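Local coordinates for vacuolar-sorting protein BRO1 (Saccharomyces cerevisiae, PDB 1ZB1), which acts as a class E adapter in multivesicular body sorting, recruiting the DOA4 deubiquitinase to endosomes so that cargo is deubiquitinated before its lumenal sequestration, at residues G264-L267 and E268-R272; F306-T309 and L310-Q314; L167-S171 and V172-S176. All blocks are in the same frame, centred on the assembly; numbering follows the deposited sequence.

Overall arrangement
All three contacts are local, made between neighbours along the chain within the BRO1 domain, the N-terminal part of the whole protein. Contact 3 comes first in sequence, in the loop joining helix 146-165 to helix 176-198. Contact 1 follows at the C-terminal end of helix 242-269, and contact 2 lies on helix 303-322. Contacts 1 and 2, their centres about 16 Å apart, touch through a salt bridge between Glu268 OE1 and Lys313 NZ. Contact 3 lies on the opposite side of the chain's centre, its centre about 50 Å from that of contact 1 and about 47 Å from that of contact 2, which reflects the elongated, largely helical build of the domain.

Contact 1 of 3, residues G264-L267 and E268-R272; sequences GLHL and EEENR
The carbonyl oxygen of Leu267 takes two amide hydrogens from the chain that follows it. Arg272 N donates the stronger bond, with N to O at 2.7 Å and an N-H...O angle of 159°, whereas Glu270 N gives only a weak one. One turn earlier the regular helical pattern still holds, Glu268 N donating to Gly264 O. It then loosens: Glu269 N divides itself weakly between the carbonyl oxygens of Leu265 and His266, and His266 O also receives a weak bond from Glu270 N.

The side chains pack around this fading turn. Glu270, its CG anti to the carbonyl carbon (chi1 -60°), lays that atom over one face of the His266 imidazole, a CH-pi contact with CG 3.9 Å from the ring centroid. The ring and the Glu270 carboxylate are inclined 41° to each other. Leu267 sets its CD2 methyl against one face of the Arg272 guanidinium, displaced toward the rim, with CD2 to NH2 at 3.8 Å. The same guanidinium reaches through NH1 to a salt bridge with Glu275, at the start of helix 275-290, and Leu267 packs on that helix too.

The Leu265 and Glu268 side chains lie alongside each other in the same direction, CD2 of Leu265 4.1 Å from OE1 of Glu268. A water donates to the backbone O of Leu265 and to Glu268 OE1 (2.6 Å). Glu268 OE1 is also salt-bridged to Lys313 of helix 303-322, so this one oxygen ties the helix end to its neighbour. Leu265, His266 and Glu269 pack on Tyr208, at the start of helix 208-230.

Asn271, with its positive phi, is the C-prime residue: the 6→1 bond from Arg272 N to Leu267 O, accompanied by a weak one from Asn271 N to Glu268 O, defines the Schellman motif that ends helix 242-269.

Contact 2 of 3, residues F306-T309 and L310-Q314; sequences FKET and LEKKQ
Across residues 306-314 the backbone is a regular alpha-helix, in which the amides of Leu310, Glu311, Lys312 and Lys313 donate to the carbonyl oxygens of Phe306, Lys307, Glu308 and Thr309. Phe306 and Leu310, one turn apart, form the apolar side. Leu310 brings CG over one face of the phenyl ring, displaced toward its rim, in a CH-pi contact with CG 4.2 Å from the ring centroid. Leu310 CD1 meets Phe306 CE2 and Leu310 CD2 meets Phe306 CZ, each at 4.0 Å. With CG anti to the backbone N (chi1 -177°), the Phe306 ring is carried forward along the helix to meet them.

Lys307 and Glu311 form an i to i+4 salt bridge, NZ to OE1 at 2.8 Å. The lysine is extended until its last bond, where chi4 of -72° turns NZ toward the acid and brings it in above the carboxylate plane. Glu308 and Lys312 make a looser pairing of opposite charges: OE1 and NZ remain 4.1 Å apart, beyond salt-bridge distance. Thr309 OG1 is hydrogen-bonded to Gly305 O, one turn back.

The helix packs on two neighbours. On helix 242-269, Tyr261 meets the Phe306 ring edge-to-face and also touches Thr309 and Leu310; on helix 275-290, Leu280 and Ser283 pack against Leu310, and Leu287 against Phe306 and Lys307.

Contact 3 of 3, residues L167-S171 and V172-S176; sequences LNSPS and VDLQS
Ser169 and Leu174 are pressed unusually close, their CB atoms only 3.4 Å apart, where the loop between helix 146-165 and helix 176-198 folds back on itself. The Ser169 hydroxyl begins an ST turn: OG accepts from Ser171 N, while lying 3.3 Å from Leu174 CB. A short 3-10 segment at 172-173 follows, and Leu174 N donates to Ser171 O from well above the carbonyl plane.

Ser171 OG, set anti to the backbone N by chi1 of 174°, receives the amide hydrogen of Asp173 at 3.2 Å from Asp173 N. The same hydroxyl is also hydrogen-bonded to Asp101 and Lys16. The Asp173 carboxylate, beside it, makes a salt bridge with Lys16 through OD1 and a hydrogen bond with Tyr239 through OD2, fastening this loop to distant parts of the chain.

Gln175 occupies the N-cap position of helix 176-198, and Ser176 OG bonds back to Ser163 O of the preceding helix. Two waters bridge the two halves of the loop: one links Ser169 N to Leu174 O, and the other donates to Leu167 O and accepts from Ser176 N at 2.7 Å.

Contact 1 of 3, residues G264-L267 and E268-R272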
ATOM      1  N   GLY A 264     -13.689 -24.083 -11.777  1.00 35.58           N
ATOM      2  CA  GLY A 264     -14.561 -25.243 -11.804  1.00 34.54           C
ATOM      3  C   GLY A 264     -15.827 -24.930 -12.577  1.00 34.49           C
ATOM      4  O   GLY A 264     -16.287 -25.745 -13.375  1.00 33.34           O
ATOM      5  N   LEU A 265     -16.395 -23.749 -12.341  1.00 34.58           N
ATOM      6  CA  LEU A 265     -17.604 -23.340 -13.043  1.00 36.44           C
ATOM      7  C   LEU A 265     -17.325 -23.275 -14.544  1.00 38.31           C
ATOM      8  O   LEU A 265     -18.224 -23.454 -15.365  1.00 37.92           O
ATOM      9  CB  LEU A 265     -18.084 -21.975 -12.545  1.00 35.58           C
ATOM     10  CG  LEU A 265     -18.602 -21.916 -11.104  1.00 37.01           C
ATOM     11  CD1 LEU A 265     -19.098 -20.515 -10.801  1.00 35.73           C
ATOM     12  CD2 LEU A 265     -19.729 -22.926 -10.915  1.00 35.44           C
ATOM     13  N   HIS A 266     -16.068 -23.022 -14.892  1.00 40.17           N
ATOM     14  CA  HIS A 266     -15.659 -22.955 -16.288  1.00 41.05           C
ATOM     15  C   HIS A 266     -15.583 -24.369 -16.858  1.00 42.60           C
ATOM     16  O   HIS A 266     -16.053 -24.627 -17.968  1.00 42.09           O
ATOM     17  CB  HIS A 266     -14.299 -22.260 -16.405  1.00 41.05           C
ATOM     18  CG  HIS A 266     -13.586 -22.541 -17.689  1.00 39.42           C
ATOM     19  ND1 HIS A 266     -12.497 -23.383 -17.764  1.00 40.22           N
ATOM     20  CD2 HIS A 266     -13.831 -22.129 -18.956  1.00 39.29           C
ATOM     21  CE1 HIS A 266     -12.103 -23.479 -19.022  1.00 40.17           C
ATOM     22  NE2 HIS A 266     -12.897 -22.728 -19.765  1.00 38.83           N
ATOM     23  N   LEU A 267     -14.990 -25.281 -16.095  1.00 42.97           N
ATOM     24  CA  LEU A 267     -14.861 -26.668 -16.521  1.00 44.28           C
ATOM     25  C   LEU A 267     -16.233 -27.283 -16.784  1.00 45.33           C
ATOM     26  O   LEU A 267     -16.398 -28.073 -17.713  1.00 44.80           O
ATOM     27  CB  LEU A 267     -14.115 -27.480 -15.460  1.00 44.99           C
ATOM     28  CG  LEU A 267     -12.660 -27.070 -15.225  1.00 44.26           C
ATOM     29  CD1 LEU A 267     -12.055 -27.930 -14.129  1.00 44.87           C
ATOM     30  CD2 LEU A 267     -11.875 -27.222 -16.514  1.00 45.24           C
ATOM     31  N   GLU A 268     -17.213 -26.917 -15.965  1.00 46.41           N
ATOM     32  CA  GLU A 268     -18.572 -27.422 -16.128  1.00 48.24           C
ATOM     33  C   GLU A 268     -19.162 -26.831 -17.399  1.00 49.06           C
ATOM     34  O   GLU A 268     -19.983 -27.456 -18.070  1.00 48.99           O
ATOM     35  CB  GLU A 268     -19.446 -27.020 -14.938  1.00 48.42           C
ATOM     36  CG  GLU A 268     -20.936 -27.180 -15.210  1.00 50.23           C
ATOM     37  CD  GLU A 268     -21.800 -26.718 -14.059  1.00 51.25           C
ATOM     38  OE1 GLU A 268     -21.516 -25.641 -13.493  1.00 51.53           O
ATOM     39  OE2 GLU A 268     -22.773 -27.425 -13.729  1.00 51.99           O
ATOM     40  N   GLU A 269     -18.737 -25.615 -17.711  1.00 50.20           N
ATOM     41  CA  GLU A 269     -19.196 -24.900 -18.894  1.00 51.60           C
ATOM     42  C   GLU A 269     -18.620 -25.590 -20.131  1.00 52.23           C
ATOM     43  O   GLU A 269     -19.204 -25.542 -21.211  1.00 52.47           O
ATOM     44  CB  GLU A 269     -18.725 -23.445 -18.820  1.00 51.77           C
ATOM     45  CG  GLU A 269     -19.568 -22.443 -19.591  1.00 52.36           C
ATOM     46  CD  GLU A 269     -19.142 -21.005 -19.325  1.00 53.15           C
ATOM     47  OE1 GLU A 269     -17.979 -20.658 -19.635  1.00 53.23           O
ATOM     48  OE2 GLU A 269     -19.967 -20.225 -18.801  1.00 52.14           O
ATOM     49  N   GLU A 270     -17.471 -26.239 -19.959  1.00 53.56           N
ATOM     50  CA  GLU A 270     -16.805 -26.952 -21.046  1.00 54.43           C
ATOM     51  C   GLU A 270     -17.185 -28.429 -21.007  1.00 54.84           C
ATOM     52  O   GLU A 270     -16.525 -29.263 -21.625  1.00 54.17           O
ATOM     53  CB  GLU A 270     -15.286 -26.827 -20.915  1.00 55.19           C
ATOM     54  CG  GLU A 270     -14.753 -25.406 -20.946  1.00 58.27           C
ATOM     55  CD  GLU A 270     -14.824 -24.776 -22.322  1.00 59.32           C
ATOM     56  OE1 GLU A 270     -15.943 -24.552 -22.829  1.00 59.72           O
ATOM     57  OE2 GLU A 270     -13.750 -24.506 -22.899  1.00 61.63           O
ATOM     58  N   ASN A 271     -18.243 -28.747 -20.270  1.00 55.67           N
ATOM     59  CA  ASN A 271     -18.706 -30.123 -20.143  1.00 57.04           C
ATOM     60  C   ASN A 271     -17.602 -31.063 -19.673  1.00 57.04           C
ATOM     61  O   ASN A 271     -17.540 -32.221 -20.093  1.00 56.79           O
ATOM     62  CB  ASN A 271     -19.269 -30.625 -21.475  1.00 59.08           C
ATOM     63  CG  ASN A 271     -20.550 -29.918 -21.868  1.00 61.05           C
ATOM     64  OD1 ASN A 271     -21.539 -29.943 -21.133  1.00 62.94           O
ATOM     65  ND2 ASN A 271     -20.541 -29.285 -23.035  1.00 61.23           N
ATOM     66  N   ARG A 272     -16.721 -30.562 -18.813  1.00 56.44           N
ATOM     67  CA  ARG A 272     -15.643 -31.385 -18.287  1.00 56.41           C
ATOM     68  C   ARG A 272     -15.866 -31.665 -16.808  1.00 56.69           C
ATOM     69  O   ARG A 272     -15.007 -31.390 -15.966  1.00 55.57           O
ATOM     70  CB  ARG A 272     -14.283 -30.713 -18.506  1.00 56.46           C
ATOM     71  CG  ARG A 272     -13.734 -30.911 -19.912  1.00 56.21           C
ATOM     72  CD  ARG A 272     -12.245 -30.611 -19.986  1.00 55.69           C
ATOM     73  NE  ARG A 272     -11.954 -29.183 -20.058  1.00 55.02           N
ATOM     74  CZ  ARG A 272     -10.731 -28.668 -19.970  1.00 54.95           C
ATOM     75  NH1 ARG A 272      -9.683 -29.464 -19.797  1.00 55.09           N
ATOM     76  NH2 ARG A 272     -10.552 -27.358 -20.066  1.00 54.34           N
TER
HETATM   77  O   HOH W   1     -20.699 -23.634 -14.928  1.00 34.90           O

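Contact 2 of 3, residues F306-T309 and L310-Q314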
ATOM      1  N   PHE A 306     -20.790 -19.162   1.537  1.00 38.53           N
ATOM      2  CA  PHE A 306     -19.961 -19.624   0.435  1.00 37.26           C
ATOM      3  C   PHE A 306     -19.735 -21.129   0.545  1.00 37.68           C
ATOM      4  O   PHE A 306     -19.668 -21.827  -0.465  1.00 37.43           O
ATOM      5  CB  PHE A 306     -18.619 -18.874   0.428  1.00 35.51           C
ATOM      6  CG  PHE A 306     -17.719 -19.246  -0.719  1.00 33.55           C
ATOM      7  CD1 PHE A 306     -18.182 -19.189  -2.034  1.00 33.34           C
ATOM      8  CD2 PHE A 306     -16.410 -19.655  -0.486  1.00 31.77           C
ATOM      9  CE1 PHE A 306     -17.353 -19.537  -3.102  1.00 32.77           C
ATOM     10  CE2 PHE A 306     -15.571 -20.006  -1.543  1.00 33.02           C
ATOM     11  CZ  PHE A 306     -16.043 -19.948  -2.857  1.00 33.48           C
ATOM     12  N   LYS A 307     -19.623 -21.631   1.771  1.00 38.73           N
ATOM     13  CA  LYS A 307     -19.426 -23.061   1.984  1.00 40.16           C
ATOM     14  C   LYS A 307     -20.632 -23.799   1.416  1.00 39.82           C
ATOM     15  O   LYS A 307     -20.489 -24.856   0.804  1.00 38.60           O
ATOM     16  CB  LYS A 307     -19.286 -23.369   3.480  1.00 41.52           C
ATOM     17  CG  LYS A 307     -19.090 -24.846   3.811  1.00 43.47           C
ATOM     18  CD  LYS A 307     -18.815 -25.028   5.303  1.00 47.24           C
ATOM     19  CE  LYS A 307     -18.597 -26.490   5.684  1.00 48.97           C
ATOM     20  NZ  LYS A 307     -19.857 -27.288   5.635  1.00 51.33           N
ATOM     21  N   GLU A 308     -21.817 -23.228   1.618  1.00 40.59           N
ATOM     22  CA  GLU A 308     -23.051 -23.823   1.121  1.00 42.36           C
ATOM     23  C   GLU A 308     -23.100 -23.786  -0.400  1.00 42.09           C
ATOM     24  O   GLU A 308     -23.530 -24.745  -1.041  1.00 40.64           O
ATOM     25  CB  GLU A 308     -24.268 -23.085   1.684  1.00 44.95           C
ATOM     26  CG  GLU A 308     -24.524 -23.346   3.154  1.00 50.01           C
ATOM     27  CD  GLU A 308     -25.834 -22.748   3.628  1.00 53.05           C
ATOM     28  OE1 GLU A 308     -26.884 -23.063   3.022  1.00 54.44           O
ATOM     29  OE2 GLU A 308     -25.815 -21.966   4.604  1.00 54.67           O
ATOM     30  N   THR A 309     -22.664 -22.671  -0.973  1.00 42.16           N
ATOM     31  CA  THR A 309     -22.653 -22.514  -2.420  1.00 42.29           C
ATOM     32  C   THR A 309     -21.792 -23.596  -3.070  1.00 42.77           C
ATOM     33  O   THR A 309     -22.174 -24.165  -4.093  1.00 44.24           O
ATOM     34  CB  THR A 309     -22.121 -21.124  -2.822  1.00 42.14           C
ATOM     35  OG1 THR A 309     -23.013 -20.117  -2.331  1.00 41.96           O
ATOM     36  CG2 THR A 309     -22.015 -21.007  -4.336  1.00 42.34           C
ATOM     37  N   LEU A 310     -20.639 -23.885  -2.471  1.00 41.08           N
ATOM     38  CA  LEU A 310     -19.742 -24.906  -3.001  1.00 41.01           C
ATOM     39  C   LEU A 310     -20.343 -26.297  -2.902  1.00 41.34           C
ATOM     40  O   LEU A 310     -20.377 -27.035  -3.884  1.00 41.03           O
ATOM     41  CB  LEU A 310     -18.402 -24.902  -2.260  1.00 40.89           C
ATOM     42  CG  LEU A 310     -17.431 -23.751  -2.517  1.00 41.99           C
ATOM     43  CD1 LEU A 310     -16.143 -23.995  -1.746  1.00 40.79           C
ATOM     44  CD2 LEU A 310     -17.140 -23.646  -4.003  1.00 42.45           C
ATOM     45  N   GLU A 311     -20.801 -26.660  -1.709  1.00 41.86           N
ATOM     46  CA  GLU A 311     -21.389 -27.975  -1.498  1.00 42.62           C
ATOM     47  C   GLU A 311     -22.573 -28.186  -2.428  1.00 42.16           C
ATOM     48  O   GLU A 311     -22.718 -29.245  -3.035  1.00 42.00           O
ATOM     49  CB  GLU A 311     -21.826 -28.134  -0.038  1.00 43.31           C
ATOM     50  CG  GLU A 311     -20.656 -28.274   0.927  1.00 45.24           C
ATOM     51  CD  GLU A 311     -21.090 -28.467   2.372  1.00 45.76           C
ATOM     52  OE1 GLU A 311     -20.207 -28.714   3.221  1.00 46.98           O
ATOM     53  OE2 GLU A 311     -22.305 -28.370   2.655  1.00 43.23           O
ATOM     54  N   LYS A 312     -23.411 -27.163  -2.540  1.00 42.55           N
ATOM     55  CA  LYS A 312     -24.583 -27.216  -3.395  1.00 44.93           C
ATOM     56  C   LYS A 312     -24.171 -27.575  -4.824  1.00 45.49           C
ATOM     57  O   LYS A 312     -24.721 -28.496  -5.429  1.00 46.23           O
ATOM     58  CB  LYS A 312     -25.288 -25.861  -3.362  1.00 46.20           C
ATOM     59  CG  LYS A 312     -26.771 -25.909  -3.686  1.00 49.10           C
ATOM     60  CD  LYS A 312     -27.485 -24.708  -3.077  1.00 50.69           C
ATOM     61  CE  LYS A 312     -27.280 -24.665  -1.562  1.00 51.40           C
ATOM     62  NZ  LYS A 312     -27.976 -23.522  -0.904  1.00 51.48           N
ATOM     63  N   LYS A 313     -23.188 -26.853  -5.352  1.00 45.32           N
ATOM     64  CA  LYS A 313     -22.702 -27.097  -6.705  1.00 45.48           C
ATOM     65  C   LYS A 313     -22.016 -28.455  -6.777  1.00 45.05           C
ATOM     66  O   LYS A 313     -22.172 -29.196  -7.747  1.00 44.14           O
ATOM     67  CB  LYS A 313     -21.711 -26.006  -7.115  1.00 46.34           C
ATOM     68  CG  LYS A 313     -21.560 -25.853  -8.614  1.00 48.30           C
ATOM     69  CD  LYS A 313     -22.867 -25.362  -9.224  1.00 50.12           C
ATOM     70  CE  LYS A 313     -22.780 -25.286 -10.730  1.00 50.35           C
ATOM     71  NZ  LYS A 313     -22.452 -26.620 -11.286  1.00 51.88           N
ATOM     72  N   GLN A 314     -21.254 -28.774  -5.738  1.00 44.28           N
ATOM     73  CA  GLN A 314     -20.534 -30.038  -5.657  1.00 45.39           C
ATOM     74  C   GLN A 314     -21.512 -31.211  -5.790  1.00 46.23           C
ATOM     75  O   GLN A 314     -21.194 -32.226  -6.411  1.00 45.29           O
ATOM     76  CB  GLN A 314     -19.794 -30.112  -4.319  1.00 46.45           C
ATOM     77  CG  GLN A 314     -18.340 -30.567  -4.407  1.00 48.26           C
ATOM     78  CD  GLN A 314     -17.514 -30.116  -3.204  1.00 49.45           C
ATOM     79  OE1 GLN A 314     -16.343 -30.482  -3.063  1.00 49.49           O
ATOM     80  NE2 GLN A 314     -18.122 -29.313  -2.334  1.00 48.42           N
TER

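Contact 3 of 3, residues L167-S171 and V172-S176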
ATOM      1  N   LEU A 167      18.390   3.425   2.187  1.00 32.90           N
ATOM      2  CA  LEU A 167      18.880   2.227   2.871  1.00 34.72           C
ATOM      3  C   LEU A 167      19.392   2.242   4.317  1.00 35.02           C
ATOM      4  O   LEU A 167      19.437   1.187   4.952  1.00 37.19           O
ATOM      5  CB  LEU A 167      19.957   1.580   1.995  1.00 37.52           C
ATOM      6  CG  LEU A 167      19.610   1.396   0.511  1.00 38.66           C
ATOM      7  CD1 LEU A 167      20.839   0.891  -0.229  1.00 38.79           C
ATOM      8  CD2 LEU A 167      18.439   0.425   0.352  1.00 39.52           C
ATOM      9  N   ASN A 168      19.790   3.391   4.848  1.00 33.10           N
ATOM     10  CA  ASN A 168      20.312   3.407   6.218  1.00 32.34           C
ATOM     11  C   ASN A 168      19.576   4.371   7.150  1.00 30.02           C
ATOM     12  O   ASN A 168      20.200   5.107   7.923  1.00 28.54           O
ATOM     13  CB  ASN A 168      21.806   3.752   6.194  1.00 35.61           C
ATOM     14  CG  ASN A 168      22.634   2.723   5.440  1.00 39.13           C
ATOM     15  OD1 ASN A 168      22.816   1.595   5.902  1.00 42.50           O
ATOM     16  ND2 ASN A 168      23.131   3.105   4.267  1.00 42.70           N
ATOM     17  N   SER A 169      18.250   4.358   7.082  1.00 25.88           N
ATOM     18  CA  SER A 169      17.438   5.240   7.910  1.00 22.76           C
ATOM     19  C   SER A 169      17.523   4.875   9.382  1.00 18.72           C
ATOM     20  O   SER A 169      17.630   3.700   9.734  1.00 18.40           O
ATOM     21  CB  SER A 169      15.968   5.176   7.475  1.00 21.92           C
ATOM     22  OG  SER A 169      15.151   5.975   8.318  1.00 20.86           O
ATOM     23  N   PRO A 170      17.482   5.883  10.267  1.00 17.21           N
ATOM     24  CA  PRO A 170      17.544   5.594  11.703  1.00 16.41           C
ATOM     25  C   PRO A 170      16.191   5.060  12.198  1.00 19.65           C
ATOM     26  O   PRO A 170      16.104   4.478  13.278  1.00 21.48           O
ATOM     27  CB  PRO A 170      17.881   6.951  12.310  1.00 16.80           C
ATOM     28  CG  PRO A 170      17.182   7.916  11.373  1.00 16.52           C
ATOM     29  CD  PRO A 170      17.530   7.335  10.015  1.00 15.77           C
ATOM     30  N   SER A 171      15.138   5.257  11.403  1.00 18.75           N
ATOM     31  CA  SER A 171      13.797   4.805  11.781  1.00 17.14           C
ATOM     32  C   SER A 171      13.422   3.423  11.256  1.00 18.22           C
ATOM     33  O   SER A 171      13.657   3.100  10.087  1.00 17.64           O
ATOM     34  CB  SER A 171      12.735   5.804  11.294  1.00 17.31           C
ATOM     35  OG  SER A 171      11.435   5.290  11.551  1.00 16.64           O
ATOM     36  N   VAL A 172      12.805   2.625  12.122  1.00 19.86           N
ATOM     37  CA  VAL A 172      12.372   1.280  11.764  1.00 21.23           C
ATOM     38  C   VAL A 172      11.362   1.304  10.616  1.00 20.04           C
ATOM     39  O   VAL A 172      11.296   0.369   9.813  1.00 18.69           O
ATOM     40  CB  VAL A 172      11.744   0.553  12.989  1.00 25.21           C
ATOM     41  CG1 VAL A 172      10.569   1.347  13.539  1.00 26.98           C
ATOM     42  CG2 VAL A 172      11.292  -0.846  12.592  1.00 32.24           C
ATOM     43  N   ASP A 173      10.582   2.381  10.539  1.00 19.79           N
ATOM     44  CA  ASP A 173       9.575   2.532   9.489  1.00 18.98           C
ATOM     45  C   ASP A 173      10.191   2.562   8.098  1.00 20.91           C
ATOM     46  O   ASP A 173       9.562   2.143   7.126  1.00 19.82           O
ATOM     47  CB  ASP A 173       8.802   3.846   9.665  1.00 17.26           C
ATOM     48  CG  ASP A 173       7.986   3.883  10.932  1.00 16.64           C
ATOM     49  OD1 ASP A 173       8.003   4.934  11.618  1.00 19.98           O
ATOM     50  OD2 ASP A 173       7.324   2.870  11.237  1.00 18.24           O
ATOM     51  N   LEU A 174      11.413   3.079   7.997  1.00 19.30           N
ATOM     52  CA  LEU A 174      12.055   3.197   6.698  1.00 19.72           C
ATOM     53  C   LEU A 174      13.063   2.110   6.369  1.00 20.08           C
ATOM     54  O   LEU A 174      13.846   2.245   5.424  1.00 21.72           O
ATOM     55  CB  LEU A 174      12.698   4.584   6.553  1.00 19.63           C
ATOM     56  CG  LEU A 174      11.721   5.747   6.289  1.00 23.36           C
ATOM     57  CD1 LEU A 174      11.003   5.545   4.944  1.00 21.03           C
ATOM     58  CD2 LEU A 174      10.709   5.822   7.415  1.00 26.71           C
ATOM     59  N   GLN A 175      13.059   1.034   7.145  1.00 21.81           N
ATOM     60  CA  GLN A 175      13.959  -0.071   6.855  1.00 23.05           C
ATOM     61  C   GLN A 175      13.443  -0.668   5.546  1.00 23.65           C
ATOM     62  O   GLN A 175      12.239  -0.879   5.387  1.00 20.81           O
ATOM     63  CB  GLN A 175      13.916  -1.110   7.977  1.00 25.48           C
ATOM     64  CG  GLN A 175      14.511  -0.595   9.273  1.00 28.89           C
ATOM     65  CD  GLN A 175      15.826   0.132   9.034  1.00 32.05           C
ATOM     66  OE1 GLN A 175      15.951   1.326   9.317  1.00 33.61           O
ATOM     67  NE2 GLN A 175      16.810  -0.581   8.496  1.00 29.60           N
ATOM     68  N   SER A 176      14.352  -0.935   4.614  1.00 21.42           N
ATOM     69  CA  SER A 176      13.985  -1.467   3.301  1.00 23.61           C
ATOM     70  C   SER A 176      13.004  -2.644   3.302  1.00 22.42           C
ATOM     71  O   SER A 176      12.101  -2.703   2.466  1.00 20.54           O
ATOM     72  CB  SER A 176      15.251  -1.857   2.525  1.00 25.70           C
ATOM     73  OG  SER A 176      14.921  -2.304   1.220  1.00 30.19           O
TER
HETATM   74  O   HOH W   2      16.985  -0.471   5.064  1.00 36.52           O
HETATM   75  O   HOH W   3      16.552   2.506   5.465  1.00 25.35           O